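Chitinase A (PDB 4RL3) probably hydrolyses the beta-1,4 linkages of chitin as a family 18 glycoside hydrolase, this chain being the catalytic domain of a longer fern protein that also carries LysM sequence. Local coordinates at residues Gln140-Thr143 / Gln144-Asn148; Ser164-Thr167 / Ala168-Gly171; Thr108-Ile111 / Asn112-His115; Pro158-Gly161 / Val162-Gln165. One frame throughout, in Å; residues are numbered along the deposited sequence.

Contact 1: Gln140-Thr143 / Gln144-Asn148; sequences QLIT and QLKAN. With EDO (1,2-ethanediol), chain D.
Leu-141 and Leu-145, one helical turn apart, run side by side and point the same way, with CD1 of Leu-141 3.8 Å from CD1 of Leu-145. Their first torsions differ: Leu-141 holds CG trans to its own N (chi1 170°), whereas Leu-145 holds CG trans to its carbonyl carbon (chi1 -70°), which brings Leu-145 CG to 3.4 Å from Leu-141 O. That carbonyl is therefore in contact with a branch carbon while it also accepts the hydrogen bond from Leu-145 N at 3.0 Å. The same i to i+4 bonding joins Gln-144 N to Gln-140 O (2.9 Å), Lys-146 N to Ile-142 O and Ala-147 N to Thr-143 O, all with N-H...O angles near 160°. Lys-146 starts alongside the carbonyl of Ile-142, with CG 3.4 Å from Ile-142 O, then bends at chi2 and chi4. Both hydroxyls of an ethanediol molecule, probably left from crystallisation, approach from one side: Lys-146 NZ donates to O2 of the ethanediol at 2.9 Å and to its O1 at 3.0 Å. The ammonium group is gripped further by a salt bridge to Asp-178 and a bond to Val-176 O, and the diol itself bonds to Asp-178. Farther out, Leu-141 and Leu-145 rest on Ile-119 of strand 118-123, and Ile-142 rests on Ile-121; helix 96-114 flanks the leucine pair. The result is the amphipathic last two turns of helix 131-147, the crossover helix of a beta-alpha-beta unit between parallel strands 118-123 and 153-156, as in the TIM barrel of family 18.

Contact 2: Ser164-Thr167 / Ala168-Gly171; sequences SQYT and ALFG
The phenol ring of Tyr-166 meets a methyl of Leu-169 obliquely, CD1 of Tyr-166 lying 4.1 Å from CD2 of Leu-169, while the ring of Phe-170 leads away from the first half of the stretch and packs on Ile-156. Both belong to helix 163-173, which crosses over from strand 153-156 to strand 179-180 in a beta-alpha-beta unit of the TIM barrel. Tyr-166 and Leu-169 lie side by side and both reach Ile-156, so these two residues, with Phe-170, form the buried side of the helix. Around the tyrosine, Pro-158 and Tyr-207 also touch the side chain, and its OH is fixed by a hydrogen bond to Tyr-123 O at the end of strand 118-123; the buried hydroxyl is thus satisfied by a neighbouring strand. On the flank turned to helix 131-147, Ala-168 meets Val-135 and Leu-169 meets Ile-138. The backbone is regular in its later part: Phe-170 N donates to Tyr-166 O at 2.8 Å with an N-H...O angle of 165°, and Gly-171 N donates to Thr-167 O at 2.9 Å. At the start the bond from Ala-168 N to Ser-164 O is weak, stretched to 3.5 Å, although CB of Ala-168 still lies 3.4 Å from that same oxygen. Thr-167 turns OG1 between its N and its carbonyl carbon (chi1 58°), which lets the hydroxyl bond back to Glu-163 O one turn earlier; the same torsion sets Thr-167 OG1 3.1 Å from Ala-168 N, at an angle too poor for a hydrogen bond.

Contact 3: Thr108-Ile111 / Asn112-His115; sequences TSLI and NQYH
Three i to i+4 hydrogen bonds, Asn-112 N to Thr-108 O (3.0 Å), Gln-113 N to Ser-109 O and Tyr-114 N to Leu-110 O (2.9 Å), carry the alpha-helical backbone to its end, where His-115 turns to positive phi (62°). This is the C-terminal turn of helix 96-114, one of the outer helices of the TIM barrel, followed after a short turn by strand 118-123. Leu-110 supplies the apolar contact: its CD1 comes obliquely to the Tyr-114 ring, 3.7 Å from CD1 of the tyrosine. CG of Leu-110 stands trans to the amide nitrogen (chi1 -176°) and leans back toward the start of the helix, from where the CD1 branch turns back toward that ring. Leu-110 O, besides accepting the amide bond, lies in the plane of the ring at its edge, 3.7 Å from Tyr-114 CD1. Beyond the helix, Trp-53 packs edge-to-face with Tyr-114, Ile-51 touches both Leu-110 and the tyrosine, and Asn-55 ND2 bonds to the phenol OH. Replacing this ring with an alanine here would probably leave Leu-110 CD1 and Trp-53 without their aromatic neighbour and Asn-55 without its hydroxyl partner. On another side of the helix Thr-108 and Asn-112 point the same way, CG2 of the threonine 3.7 Å from ND2 of the amide; the threonine hydroxyl itself turns back to Val-104 O. His-115 packs against helix 60-69 through Pro-60, Val-63 and Gln-64, and its carbonyl takes a bond from Lys-67. One face of its imidazole receives Gln-113 O, 3.6 Å above the ring plane and displaced toward the rim.

Contact 4: Pro158-Gly161 / Val162-Gln165; sequences PFDG and VESQ
Phe-159 is overlapped by Val-162, whose CG2 sits over one face of the ring, 4.0 Å from the centroid and 26° off the normal, a CH-pi contact. Phenylalanine chi1 of 61° folds the ring back over its own backbone toward the valine, and a CB on Gly-161 would clash with Phe-159 CE2. With a serine in place of Phe-159, Val-162 CG2 would probably lose the aromatic face it packs on. The backbone turns tightly beneath: Val-162 N donates to Phe-159 O at 3.1 Å and Glu-163 N to Asp-160 O at 3.0 Å, both i to i+3, and each donor stands above the carbonyl plane. This short 3-10 turn leads from strand 153-156 into helix 163-173, with Val-162 as N-cap residue. Asp-160 and Glu-163 point the same way, OD1 of the aspartate 4.1 Å from OE1 of the glutamate, their carboxylate planes nearly perpendicular (88°). One water donates to both oxygens, 2.7 Å from Asp-160 OD1 and 2.7 Å from Glu-163 OE1. Lys-206 forms a salt bridge with Glu-163, and Tyr-187 bonds to Asp-160 OD2, so the repulsion between the two carboxylates is probably eased by the bridging water and the nearby lysine.

Along the chain the order is contact 3, contact 1, contact 4, contact 2, over three successive helices of one family 18 TIM-barrel domain. Contacts 3 and 1 close helices 96-114 and 131-147, with centres about 15 Å apart, and touch where Leu-145 CD2 lies 3.3 Å from Thr-108 OG1. Contacts 4 and 2 share Ser-164 and Gln-165 at the start of helix 163-173, centres about 8 Å apart; Tyr-166 CB meets Pro-158 CB. Contacts 3 and 4, about 29 Å apart between centres, lie on opposite sides of the chain's centre. Contact 4 follows the C-terminal end of a barrel strand, the side where TIM barrels place their active site; contacts 1 and 3 lie toward the other end.

Contact 1: Gln140-Thr143 / Gln144-Asn148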
# COMPACT_ATOMS: atom_id res chain seq x y z
N GLN A 140 -9.20 -11.87 -9.34
CA GLN A 140 -8.56 -12.72 -10.35
C GLN A 140 -7.08 -12.37 -10.53
O GLN A 140 -6.24 -13.24 -10.65
CB GLN A 140 -9.28 -12.61 -11.68
CG GLN A 140 -10.62 -13.31 -11.71
CD GLN A 140 -11.20 -13.31 -13.12
OE1 GLN A 140 -10.66 -13.96 -14.01
NE2 GLN A 140 -12.27 -12.55 -13.33
N LEU A 141 -6.78 -11.07 -10.58
CA LEU A 141 -5.40 -10.60 -10.71
C LEU A 141 -4.54 -11.16 -9.57
O LEU A 141 -3.48 -11.74 -9.81
CB LEU A 141 -5.37 -9.07 -10.70
CG LEU A 141 -4.01 -8.40 -10.58
CD1 LEU A 141 -3.11 -8.79 -11.76
CD2 LEU A 141 -4.17 -6.90 -10.49
N ILE A 142 -5.00 -10.99 -8.34
CA ILE A 142 -4.22 -11.45 -7.18
C ILE A 142 -4.09 -12.97 -7.18
O ILE A 142 -3.01 -13.52 -6.94
CB ILE A 142 -4.84 -10.96 -5.85
CG1 ILE A 142 -4.74 -9.45 -5.75
CG2 ILE A 142 -4.13 -11.62 -4.68
CD1 ILE A 142 -5.57 -8.86 -4.62
N THR A 143 -5.19 -13.65 -7.46
CA THR A 143 -5.23 -15.10 -7.44
C THR A 143 -4.27 -15.67 -8.48
O THR A 143 -3.50 -16.60 -8.18
CB THR A 143 -6.67 -15.61 -7.69
OG1 THR A 143 -7.51 -15.19 -6.62
CG2 THR A 143 -6.71 -17.13 -7.82
N GLN A 144 -4.27 -15.11 -9.67
CA GLN A 144 -3.35 -15.56 -10.71
C GLN A 144 -1.89 -15.26 -10.39
O GLN A 144 -1.02 -16.10 -10.62
CB GLN A 144 -3.69 -14.94 -12.06
CG GLN A 144 -4.93 -15.51 -12.72
CD GLN A 144 -5.02 -15.15 -14.20
OE1 GLN A 144 -4.01 -15.14 -14.92
NE2 GLN A 144 -6.22 -14.92 -14.66
N LEU A 145 -1.59 -14.06 -9.87
CA LEU A 145 -0.20 -13.76 -9.54
C LEU A 145 0.33 -14.68 -8.45
O LEU A 145 1.50 -15.04 -8.48
CB LEU A 145 -0.02 -12.30 -9.14
CG LEU A 145 -0.19 -11.26 -10.26
CD1 LEU A 145 -0.17 -9.87 -9.66
CD2 LEU A 145 0.87 -11.37 -11.35
N LYS A 146 -0.53 -15.06 -7.50
CA LYS A 146 -0.16 -16.02 -6.46
C LYS A 146 0.04 -17.41 -7.04
O LYS A 146 1.07 -18.06 -6.76
CB LYS A 146 -1.19 -16.03 -5.33
CG LYS A 146 -1.13 -14.82 -4.41
CD LYS A 146 0.09 -14.83 -3.52
CE LYS A 146 0.08 -13.65 -2.55
NZ LYS A 146 -0.91 -13.83 -1.45
N ALA A 147 -0.91 -17.87 -7.84
CA ALA A 147 -0.85 -19.22 -8.40
C ALA A 147 0.36 -19.38 -9.33
O ALA A 147 1.00 -20.44 -9.36
CB ALA A 147 -2.13 -19.55 -9.14
N ASN A 148 0.68 -18.30 -10.05
CA ASN A 148 1.81 -18.30 -10.98
C ASN A 148 3.16 -18.15 -10.27
O ASN A 148 4.19 -18.13 -10.93
CB ASN A 148 1.66 -17.18 -12.02
CG ASN A 148 0.45 -17.35 -12.94
OD1 ASN A 148 -0.22 -18.40 -12.97
ND2 ASN A 148 0.15 -16.30 -13.71
C1 EDO D . -0.28 -16.72 0.96
O1 EDO D . 0.45 -15.53 0.65
C2 EDO D . -1.72 -16.58 0.49
O2 EDO D . -1.79 -16.56 -0.94

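Contact 2: Ser164-Thr167 / Ala168-Gly171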
# COMPACT_ATOMS: atom_id res chain seq x y z
N SER A 164 -17.53 -0.42 0.64
CA SER A 164 -18.34 -1.34 -0.15
C SER A 164 -17.48 -2.19 -1.09
O SER A 164 -17.64 -3.42 -1.18
CB SER A 164 -19.38 -0.57 -0.96
OG SER A 164 -20.23 -1.47 -1.62
N GLN A 165 -16.54 -1.55 -1.77
CA GLN A 165 -15.68 -2.23 -2.72
C GLN A 165 -14.69 -3.16 -2.04
O GLN A 165 -14.55 -4.32 -2.41
CB GLN A 165 -14.91 -1.23 -3.58
CG GLN A 165 -15.78 -0.50 -4.60
CD GLN A 165 -16.54 0.70 -4.05
OE1 GLN A 165 -16.31 1.16 -2.92
NE2 GLN A 165 -17.46 1.21 -4.86
N TYR A 166 -13.98 -2.64 -1.05
CA TYR A 166 -12.89 -3.42 -0.47
C TYR A 166 -13.33 -4.50 0.51
O TYR A 166 -12.67 -5.54 0.61
CB TYR A 166 -11.82 -2.51 0.11
CG TYR A 166 -10.96 -1.88 -0.96
CD1 TYR A 166 -9.87 -2.56 -1.49
CD2 TYR A 166 -11.26 -0.62 -1.47
CE1 TYR A 166 -9.09 -2.00 -2.48
CE2 TYR A 166 -10.49 -0.05 -2.47
CZ TYR A 166 -9.40 -0.75 -2.97
OH TYR A 166 -8.62 -0.18 -3.96
N THR A 167 -14.43 -4.29 1.24
CA THR A 167 -14.93 -5.39 2.08
C THR A 167 -15.44 -6.56 1.23
O THR A 167 -15.28 -7.72 1.60
CB THR A 167 -16.01 -4.95 3.09
OG1 THR A 167 -17.13 -4.37 2.39
CG2 THR A 167 -15.45 -3.99 4.13
N ALA A 168 -16.08 -6.25 0.10
CA ALA A 168 -16.52 -7.29 -0.82
C ALA A 168 -15.31 -8.06 -1.34
O ALA A 168 -15.31 -9.29 -1.36
CB ALA A 168 -17.30 -6.69 -1.98
N LEU A 169 -14.27 -7.32 -1.73
CA LEU A 169 -13.04 -7.93 -2.21
C LEU A 169 -12.39 -8.80 -1.14
O LEU A 169 -12.07 -9.96 -1.38
CB LEU A 169 -12.06 -6.85 -2.68
CG LEU A 169 -10.66 -7.28 -3.13
CD1 LEU A 169 -10.71 -8.33 -4.24
CD2 LEU A 169 -9.86 -6.05 -3.55
N PHE A 170 -12.21 -8.25 0.07
CA PHE A 170 -11.54 -9.01 1.13
C PHE A 170 -12.33 -10.24 1.57
O PHE A 170 -11.75 -11.30 1.79
CB PHE A 170 -11.24 -8.13 2.35
CG PHE A 170 -10.42 -8.83 3.39
CD1 PHE A 170 -9.04 -8.96 3.25
CD2 PHE A 170 -11.03 -9.41 4.50
CE1 PHE A 170 -8.28 -9.64 4.20
CE2 PHE A 170 -10.27 -10.10 5.43
CZ PHE A 170 -8.91 -10.20 5.29
N GLY A 171 -13.64 -10.09 1.71
CA GLY A 171 -14.48 -11.18 2.20
C GLY A 171 -14.49 -12.37 1.27
O GLY A 171 -14.73 -13.51 1.70

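Contact 3: Thr108-Ile111 / Asn112-His115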
# COMPACT_ATOMS: atom_id res chain seq x y z
N THR A 108 3.24 -8.83 -14.23
CA THR A 108 4.27 -9.86 -14.15
C THR A 108 5.55 -9.34 -14.78
O THR A 108 6.64 -9.48 -14.22
CB THR A 108 3.82 -11.18 -14.81
OG1 THR A 108 2.73 -11.73 -14.05
CG2 THR A 108 4.96 -12.20 -14.84
N SER A 109 5.43 -8.72 -15.95
CA SER A 109 6.61 -8.14 -16.61
C SER A 109 7.29 -7.11 -15.73
O SER A 109 8.51 -7.11 -15.61
CB SER A 109 6.22 -7.51 -17.93
OG SER A 109 5.69 -8.50 -18.81
N LEU A 110 6.50 -6.24 -15.10
CA LEU A 110 7.03 -5.17 -14.27
C LEU A 110 7.70 -5.72 -13.03
O LEU A 110 8.78 -5.27 -12.64
CB LEU A 110 5.92 -4.19 -13.88
CG LEU A 110 6.32 -2.95 -13.09
CD1 LEU A 110 7.18 -2.03 -13.94
CD2 LEU A 110 5.07 -2.23 -12.59
N ILE A 111 7.06 -6.70 -12.40
CA ILE A 111 7.60 -7.35 -11.20
C ILE A 111 8.93 -8.03 -11.50
O ILE A 111 9.89 -7.93 -10.72
CB ILE A 111 6.57 -8.36 -10.64
CG1 ILE A 111 5.42 -7.59 -9.97
CG2 ILE A 111 7.22 -9.32 -9.63
CD1 ILE A 111 4.14 -8.39 -9.82
N ASN A 112 9.01 -8.71 -12.63
CA ASN A 112 10.27 -9.34 -13.03
C ASN A 112 11.34 -8.31 -13.36
O ASN A 112 12.50 -8.52 -13.01
CB ASN A 112 10.04 -10.30 -14.18
CG ASN A 112 9.32 -11.56 -13.74
OD1 ASN A 112 9.40 -11.95 -12.57
ND2 ASN A 112 8.62 -12.21 -14.67
N GLN A 113 10.96 -7.21 -14.00
CA GLN A 113 11.92 -6.17 -14.36
C GLN A 113 12.52 -5.48 -13.14
O GLN A 113 13.73 -5.22 -13.10
CB GLN A 113 11.26 -5.11 -15.25
CG GLN A 113 12.23 -4.03 -15.73
CD GLN A 113 11.55 -2.89 -16.45
OE1 GLN A 113 10.32 -2.82 -16.56
NE2 GLN A 113 12.37 -1.96 -16.94
N TYR A 114 11.67 -5.17 -12.18
CA TYR A 114 12.05 -4.40 -10.99
C TYR A 114 12.35 -5.27 -9.76
O TYR A 114 12.64 -4.73 -8.69
CB TYR A 114 10.98 -3.34 -10.67
CG TYR A 114 11.15 -2.10 -11.53
CD1 TYR A 114 10.71 -2.08 -12.84
CD2 TYR A 114 11.77 -0.95 -11.03
CE1 TYR A 114 10.90 -0.97 -13.64
CE2 TYR A 114 11.95 0.17 -11.81
CZ TYR A 114 11.51 0.16 -13.12
OH TYR A 114 11.71 1.27 -13.92
N HIS A 115 12.36 -6.59 -9.91
CA HIS A 115 12.73 -7.51 -8.81
C HIS A 115 11.76 -7.37 -7.63
O HIS A 115 12.16 -7.36 -6.48
CB HIS A 115 14.17 -7.26 -8.34
CG HIS A 115 15.12 -6.92 -9.44
ND1 HIS A 115 15.48 -7.83 -10.41
CD2 HIS A 115 15.77 -5.77 -9.73
CE1 HIS A 115 16.33 -7.25 -11.25
NE2 HIS A 115 16.52 -6.00 -10.86

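Contact 4: Pro158-Gly161 / Val162-Gln165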
# COMPACT_ATOMS: atom_id res chain seq x y z
N PRO A 158 -7.61 0.09 1.84
CA PRO A 158 -8.93 0.72 1.92
C PRO A 158 -9.02 1.86 2.91
O PRO A 158 -8.13 2.07 3.73
CB PRO A 158 -9.82 -0.42 2.39
CG PRO A 158 -8.91 -1.25 3.24
CD PRO A 158 -7.58 -1.19 2.55
N PHE A 159 -10.13 2.59 2.82
CA PHE A 159 -10.56 3.54 3.84
C PHE A 159 -12.08 3.53 3.81
O PHE A 159 -12.68 2.84 2.98
CB PHE A 159 -9.95 4.94 3.62
CG PHE A 159 -10.33 5.58 2.31
CD1 PHE A 159 -9.69 5.24 1.13
CD2 PHE A 159 -11.34 6.53 2.27
CE1 PHE A 159 -10.06 5.84 -0.08
CE2 PHE A 159 -11.71 7.13 1.07
CZ PHE A 159 -11.07 6.78 -0.10
N ASP A 160 -12.74 4.26 4.70
CA ASP A 160 -14.19 4.07 4.86
C ASP A 160 -14.99 4.41 3.61
O ASP A 160 -15.98 3.74 3.31
CB ASP A 160 -14.72 4.86 6.06
CG ASP A 160 -14.29 4.27 7.40
OD1 ASP A 160 -13.87 3.09 7.46
OD2 ASP A 160 -14.39 5.00 8.41
N GLY A 161 -14.55 5.43 2.88
CA GLY A 161 -15.24 5.87 1.67
C GLY A 161 -15.31 4.84 0.56
O GLY A 161 -16.15 4.96 -0.35
N VAL A 162 -14.45 3.82 0.63
CA VAL A 162 -14.46 2.72 -0.33
C VAL A 162 -14.73 1.36 0.34
O VAL A 162 -14.34 0.31 -0.16
CB VAL A 162 -13.16 2.70 -1.16
CG1 VAL A 162 -13.09 3.97 -2.02
CG2 VAL A 162 -11.91 2.58 -0.29
N GLU A 163 -15.46 1.39 1.46
CA GLU A 163 -15.78 0.18 2.22
C GLU A 163 -16.54 -0.87 1.42
O GLU A 163 -16.23 -2.06 1.50
CB GLU A 163 -16.61 0.57 3.45
CG GLU A 163 -17.03 -0.57 4.37
CD GLU A 163 -17.67 -0.02 5.64
OE1 GLU A 163 -16.99 0.75 6.36
OE2 GLU A 163 -18.87 -0.32 5.89
N SER A 164 -17.53 -0.42 0.64
CA SER A 164 -18.34 -1.34 -0.15
C SER A 164 -17.48 -2.19 -1.09
O SER A 164 -17.64 -3.42 -1.18
CB SER A 164 -19.38 -0.57 -0.96
OG SER A 164 -20.23 -1.47 -1.62
N GLN A 165 -16.54 -1.55 -1.77
CA GLN A 165 -15.68 -2.23 -2.72
C GLN A 165 -14.69 -3.16 -2.04
O GLN A 165 -14.55 -4.32 -2.41
CB GLN A 165 -14.91 -1.23 -3.58
CG GLN A 165 -15.78 -0.50 -4.60
CD GLN A 165 -16.54 0.70 -4.05
OE1 GLN A 165 -16.31 1.16 -2.92
NE2 GLN A 165 -17.46 1.21 -4.86
O HOH W 1 -14.31 0.67 6.26
O HOH W 2 -16.69 3.97 -3.24